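Local coordinates for protein toll-like receptor 13 (PDB 4Z0C) that recognises and binds bacterial 23S rRNA as an innate immune receptor and signals through MYD88 and TRAF6 to activate NF-kappa-B, at residues D63-W68 with L85-L90; N45-L50 with N69-I74. All blocks are in the same frame, centred on the assembly; numbering follows the deposited sequence.

Overall arrangement
Both contacts join neighbouring leucine-rich repeats near the N-terminal end of the horseshoe-shaped extracellular domain. Along the chain the segments alternate: 45-50, 63-68, 69-74, 85-90. Contact 2 ties LRR 1 to LRR 2, and contact 1 ties LRR 2 to LRR 3. Segment 63-68 runs directly into 69-74, so one repeat serves both contacts. Contact 1 lies on the concave parallel strands, with strand 63-65 beside 87-89. Contact 2 follows the turn beyond and the short strands 49-50 and 73-74. Their centres are about 13 Å apart, and they meet through leucine and isoleucine side chains. Trp68, at the junction, has a base of the bound RNA over one face of its indole.

Contact 1: residues D63-W68 with L85-L90; sequences DLRLEW and LTLLNL. With NAG (2-acetamido-2-deoxy-beta-D-glucopyranose), chain E; nucleotides of chain C.
Leu64 lies alongside Leu88, both pointing into the interior of the repeat. Leu64 CD2 rests 4.0 Å from Leu88 CD1. Nearer the start of the strand, Leu85 CD1 sits beside Leu64 CB, 3.9 Å away. Further along, Leu66 and Leu90 also lie side by side, their CD1 methyls 3.7 Å apart. These leucines form ridges that continue from one repeat to the next. The backbones bind in parallel register: Asn89 N donates to Leu64 O at 2.9 Å, and Leu66 N to Asn89 O at 2.8 Å. This is the solenoid of a leucine-rich repeat domain, with strands 63-65 and 87-89 on its concave face.

Asp63, Arg65, Leu87 and Asn89 project from that concave face. Arg65 CG packs on Asn89 CB. The Arg65 guanidinium grips Asp63 side-on, NE to OD1 at 3.0 Å and NH2 to OD2, nearly in its own plane. The two bonds fix the rotation of the guanidinium, and C6 of NAG of chain E lies over the centre of one of its faces. Leu87 CD1 fits beside Asp63 OD2. Asn89 CG is anti to the backbone N (chi1 -172°), which brings Asn89 OD1 within 3.5 Å of Glu67 CB. Asn89 ND2 makes a weak bond to Glu67 OE1, while Asn89 OD1 accepts from Val91 N. C12 of chain C lies over one face of the Trp68 indole, its C4 3.5 Å above the plane and offset toward the rim. The ring of His44 stacks with the Trp68 indole.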
# COMPACT_ATOMS: atom_id res chain seq x y z
N ASP A 63 26.50 26.67 15.68
CA ASP A 63 25.25 26.63 14.94
C ASP A 63 24.10 26.63 15.95
O ASP A 63 23.94 25.69 16.70
CB ASP A 63 25.25 25.35 14.10
CG ASP A 63 24.08 25.25 13.13
OD1 ASP A 63 22.91 25.51 13.51
OD2 ASP A 63 24.33 24.87 11.96
N LEU A 64 23.29 27.67 15.95
CA LEU A 64 22.17 27.74 16.88
C LEU A 64 20.90 27.93 16.09
O LEU A 64 20.79 28.89 15.31
CB LEU A 64 22.34 28.90 17.84
CG LEU A 64 21.22 29.11 18.86
CD1 LEU A 64 21.09 27.86 19.74
CD2 LEU A 64 21.52 30.33 19.73
N ARG A 65 19.93 27.04 16.28
CA ARG A 65 18.66 27.13 15.56
C ARG A 65 17.49 27.22 16.52
O ARG A 65 17.25 26.30 17.30
CB ARG A 65 18.48 25.96 14.61
CG ARG A 65 19.53 25.90 13.52
CD ARG A 65 19.39 24.64 12.66
NE ARG A 65 20.61 24.45 11.87
CZ ARG A 65 20.69 23.78 10.72
NH1 ARG A 65 19.61 23.18 10.20
NH2 ARG A 65 21.87 23.70 10.11
N LEU A 66 16.77 28.33 16.43
CA LEU A 66 15.64 28.60 17.29
C LEU A 66 14.41 28.75 16.44
O LEU A 66 13.48 29.47 16.83
CB LEU A 66 15.87 29.88 18.07
CG LEU A 66 16.90 29.79 19.21
CD1 LEU A 66 17.50 31.16 19.55
CD2 LEU A 66 16.21 29.23 20.43
N GLU A 67 14.40 28.06 15.30
CA GLU A 67 13.30 28.13 14.33
C GLU A 67 11.98 27.67 14.94
O GLU A 67 11.95 26.73 15.73
CB GLU A 67 13.63 27.30 13.08
CG GLU A 67 12.52 27.28 12.02
CD GLU A 67 13.01 26.88 10.63
OE1 GLU A 67 14.18 26.48 10.46
OE2 GLU A 67 12.20 26.96 9.69
N TRP A 68 10.89 28.33 14.56
CA TRP A 68 9.55 27.90 14.97
C TRP A 68 9.39 27.92 16.49
O TRP A 68 9.22 26.87 17.11
CB TRP A 68 9.23 26.51 14.41
CG TRP A 68 7.78 26.12 14.46
CD1 TRP A 68 6.74 26.85 14.96
CD2 TRP A 68 7.22 24.88 14.01
NE1 TRP A 68 5.56 26.15 14.85
CE2 TRP A 68 5.83 24.94 14.26
CE3 TRP A 68 7.76 23.73 13.42
CZ2 TRP A 68 4.98 23.89 13.94
CZ3 TRP A 68 6.90 22.69 13.10
CH2 TRP A 68 5.53 22.77 13.36
N LEU A 85 30.04 31.52 16.95
CA LEU A 85 28.78 31.24 16.26
C LEU A 85 28.82 31.74 14.84
O LEU A 85 29.08 32.91 14.61
CB LEU A 85 27.59 31.89 16.97
CG LEU A 85 26.22 31.25 16.68
CD1 LEU A 85 26.08 29.93 17.43
CD2 LEU A 85 25.06 32.19 17.07
N THR A 86 28.56 30.85 13.89
CA THR A 86 28.58 31.24 12.48
C THR A 86 27.19 31.23 11.83
O THR A 86 26.96 31.87 10.80
CB THR A 86 29.57 30.40 11.66
OG1 THR A 86 29.23 29.01 11.77
CG2 THR A 86 31.00 30.60 12.20
N LEU A 87 26.27 30.51 12.46
CA LEU A 87 24.89 30.47 11.97
C LEU A 87 23.91 30.76 13.09
O LEU A 87 24.02 30.21 14.18
CB LEU A 87 24.61 29.11 11.33
CG LEU A 87 23.40 28.94 10.39
CD1 LEU A 87 23.55 27.65 9.60
CD2 LEU A 87 22.09 28.88 11.18
N LEU A 88 22.95 31.65 12.84
CA LEU A 88 21.90 31.92 13.81
C LEU A 88 20.55 31.89 13.12
O LEU A 88 20.28 32.71 12.26
CB LEU A 88 22.09 33.27 14.48
CG LEU A 88 21.01 33.67 15.48
CD1 LEU A 88 20.77 32.56 16.49
CD2 LEU A 88 21.40 34.96 16.21
N ASN A 89 19.69 30.96 13.52
CA ASN A 89 18.39 30.78 12.89
C ASN A 89 17.28 31.26 13.83
O ASN A 89 17.11 30.72 14.92
CB ASN A 89 18.20 29.30 12.53
CG ASN A 89 16.97 29.03 11.69
OD1 ASN A 89 15.93 29.66 11.86
ND2 ASN A 89 17.08 28.05 10.79
N LEU A 90 16.54 32.28 13.40
CA LEU A 90 15.47 32.85 14.20
C LEU A 90 14.17 32.83 13.39
O LEU A 90 13.22 33.55 13.70
CB LEU A 90 15.84 34.30 14.57
CG LEU A 90 16.09 34.68 16.04
CD1 LEU A 90 16.52 33.52 16.84
CD2 LEU A 90 17.15 35.80 16.19
C1 NAG E . 18.55 20.51 13.94
C2 NAG E . 17.96 19.88 12.66
C3 NAG E . 18.97 18.96 11.99
C4 NAG E . 20.26 19.72 11.73
C5 NAG E . 20.75 20.15 13.10
C6 NAG E . 22.13 20.79 13.03
C7 NAG E . 15.55 19.54 12.84
C8 NAG E . 14.43 18.53 13.01
N2 NAG E . 16.79 19.06 12.88
O3 NAG E . 18.44 18.41 10.82
O4 NAG E . 21.21 18.91 11.08
O5 NAG E . 19.81 21.07 13.63
O6 NAG E . 22.37 21.52 14.22
O7 NAG E . 15.33 20.73 12.70
P C C 12 0.94 21.20 8.75
OP1 C C 12 0.42 19.87 8.34
OP2 C C 12 1.37 22.08 7.67
O5' C C 12 -0.14 21.84 9.73
C5' C C 12 -0.84 23.00 9.40
C4' C C 12 -0.88 23.97 10.54
O4' C C 12 0.26 23.77 11.42
C3' C C 12 -0.79 25.41 10.10
O3' C C 12 -2.07 25.92 9.77
C2' C C 12 -0.13 26.12 11.28
O2' C C 12 -1.10 26.47 12.25
C1' C C 12 0.77 25.01 11.85
N1 C C 12 2.19 25.10 11.42
C2 C C 12 3.00 26.22 11.65
O2 C C 12 2.53 27.22 12.20
N3 C C 12 4.29 26.20 11.24
C4 C C 12 4.80 25.12 10.64
N4 C C 12 6.08 25.12 10.26
C5 C C 12 4.01 23.96 10.42
C6 C C 12 2.74 24.00 10.83

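Contact 2: residues N45-L50 with N69-I74; sequences NEIQVL and NSIWKI. With NAG (2-acetamido-2-deoxy-beta-D-glucopyranose), chain L.
Ile47 and Ile71 lie side by side on the inner side of the turn, with Ile47 CG2 3.9 Å from Ile71 CG1. Leu50 crosses Ile71 at an angle, and their CD1 methyls come to 3.6 Å. Ile74 CG2 then packs on Leu50 CB. Outside this apolar row the backbones are laced together. Ser70 N donates to Ile47 O at 2.8 Å, and Trp72 N donates to Gln48 O at 3.1 Å. Leu50 N donates to Lys73 O at 2.8 Å.

On the outer surface Val49 CG1 touches Lys73 CB. Trp72 CG sits between its backbone N and carbonyl carbon (chi1 65°), which folds the indole back over Lys73, whose CB lies over the ring centre. The lysine amine forms a salt bridge with Asp75. NAG of chain L is hydrogen-bonded to segment 69-74: its O7 accepts from Ile74 N at 2.7 Å, and its O3 donates to Trp72 O.

Asn45 and Asn69 are the buried asparagines of successive leucine-rich repeats. Asn45 ND2 hydrogen-bonds to Cys18 O and Leu42 O, and Asn45 OD1 accepts from Lys21 N and Ile23 N. Asn69 ND2 reaches Leu42 O. Helix 26-30 covers Ile47 and Leu50 through Leu26. Phe79 packs on Leu50 and Ile74, beside the parallel strands 49-50 and 73-74.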
# COMPACT_ATOMS: atom_id res chain seq x y z
N ASN A 45 9.41 24.65 19.49
CA ASN A 45 9.10 24.74 20.92
C ASN A 45 8.29 26.02 21.19
O ASN A 45 7.82 26.64 20.26
CB ASN A 45 10.38 24.68 21.76
CG ASN A 45 11.01 23.29 21.76
OD1 ASN A 45 10.53 22.38 22.44
ND2 ASN A 45 12.08 23.13 20.99
N GLU A 46 8.15 26.43 22.45
CA GLU A 46 7.31 27.58 22.77
C GLU A 46 8.08 28.66 23.54
O GLU A 46 7.52 29.36 24.39
CB GLU A 46 6.07 27.14 23.57
CG GLU A 46 5.56 25.74 23.22
CD GLU A 46 4.48 25.24 24.17
OE1 GLU A 46 3.88 26.07 24.89
OE2 GLU A 46 4.23 24.00 24.21
N ILE A 47 9.38 28.77 23.24
CA ILE A 47 10.24 29.80 23.82
C ILE A 47 9.77 31.21 23.45
O ILE A 47 9.48 31.49 22.29
CB ILE A 47 11.70 29.62 23.33
CG1 ILE A 47 12.22 28.24 23.76
CG2 ILE A 47 12.58 30.75 23.84
CD1 ILE A 47 13.42 27.76 22.96
N GLN A 48 9.68 32.09 24.45
CA GLN A 48 9.12 33.42 24.25
C GLN A 48 10.14 34.54 24.46
O GLN A 48 10.14 35.52 23.73
CB GLN A 48 7.90 33.65 25.16
CG GLN A 48 6.63 32.99 24.66
CD GLN A 48 5.37 33.56 25.29
OE1 GLN A 48 5.40 34.12 26.37
NE2 GLN A 48 4.24 33.37 24.63
N VAL A 49 11.02 34.40 25.44
CA VAL A 49 12.02 35.44 25.66
C VAL A 49 13.43 34.89 25.71
O VAL A 49 13.66 33.75 26.13
CB VAL A 49 11.75 36.29 26.94
CG1 VAL A 49 10.29 36.73 27.01
CG2 VAL A 49 12.13 35.53 28.19
N LEU A 50 14.37 35.70 25.24
CA LEU A 50 15.78 35.36 25.31
C LEU A 50 16.45 36.34 26.27
O LEU A 50 16.77 37.47 25.88
CB LEU A 50 16.44 35.45 23.93
CG LEU A 50 16.64 34.15 23.14
CD1 LEU A 50 15.31 33.50 22.86
CD2 LEU A 50 17.43 34.38 21.86
N ASN A 69 9.51 29.10 17.09
CA ASN A 69 9.19 29.28 18.50
C ASN A 69 8.24 30.47 18.63
O ASN A 69 7.55 30.79 17.68
CB ASN A 69 10.46 29.44 19.34
CG ASN A 69 11.01 28.09 19.79
OD1 ASN A 69 10.62 27.57 20.83
ND2 ASN A 69 11.96 27.54 19.04
N SER A 70 8.17 31.10 19.80
CA SER A 70 7.29 32.27 19.93
C SER A 70 8.07 33.47 20.42
O SER A 70 7.54 34.35 21.10
CB SER A 70 6.11 31.99 20.86
OG SER A 70 5.36 30.87 20.40
N ILE A 71 9.35 33.50 20.06
CA ILE A 71 10.25 34.55 20.49
C ILE A 71 9.85 35.92 19.98
O ILE A 71 9.79 36.17 18.77
CB ILE A 71 11.68 34.25 20.03
CG1 ILE A 71 12.17 32.97 20.72
CG2 ILE A 71 12.57 35.44 20.33
CD1 ILE A 71 13.39 32.33 20.06
N TRP A 72 9.57 36.82 20.92
CA TRP A 72 9.20 38.19 20.56
C TRP A 72 10.09 39.19 21.28
O TRP A 72 10.00 40.40 21.05
CB TRP A 72 7.74 38.45 20.90
CG TRP A 72 7.47 38.41 22.36
CD1 TRP A 72 7.16 37.31 23.10
CD2 TRP A 72 7.48 39.52 23.27
NE1 TRP A 72 6.97 37.67 24.41
CE2 TRP A 72 7.16 39.02 24.54
CE3 TRP A 72 7.72 40.88 23.12
CZ2 TRP A 72 7.09 39.83 25.66
CZ3 TRP A 72 7.64 41.69 24.24
CH2 TRP A 72 7.33 41.16 25.50
N LYS A 73 10.96 38.68 22.15
CA LYS A 73 11.76 39.54 23.00
C LYS A 73 13.14 38.95 23.22
O LYS A 73 13.30 37.92 23.85
CB LYS A 73 11.05 39.75 24.34
CG LYS A 73 11.77 40.66 25.33
CD LYS A 73 10.82 40.96 26.48
CE LYS A 73 11.49 41.73 27.59
NZ LYS A 73 12.41 40.85 28.37
N ILE A 74 14.15 39.62 22.66
CA ILE A 74 15.53 39.19 22.78
C ILE A 74 16.28 40.30 23.50
O ILE A 74 16.55 41.35 22.90
CB ILE A 74 16.18 38.96 21.40
CG1 ILE A 74 15.25 38.14 20.50
CG2 ILE A 74 17.57 38.30 21.55
CD1 ILE A 74 15.93 37.50 19.30
C1 NAG L . 12.63 45.57 20.92
C2 NAG L . 11.94 44.23 21.21
C3 NAG L . 10.42 44.34 21.32
C4 NAG L . 9.98 45.56 22.13
C5 NAG L . 10.77 46.80 21.73
C6 NAG L . 10.43 48.01 22.62
C7 NAG L . 12.93 42.14 20.46
C8 NAG L . 12.72 41.00 19.51
N2 NAG L . 12.27 43.26 20.18
O3 NAG L . 9.93 43.17 21.93
O4 NAG L . 8.60 45.78 21.89
O5 NAG L . 12.16 46.55 21.82
O6 NAG L . 11.07 47.91 23.87
O7 NAG L . 13.67 42.00 21.43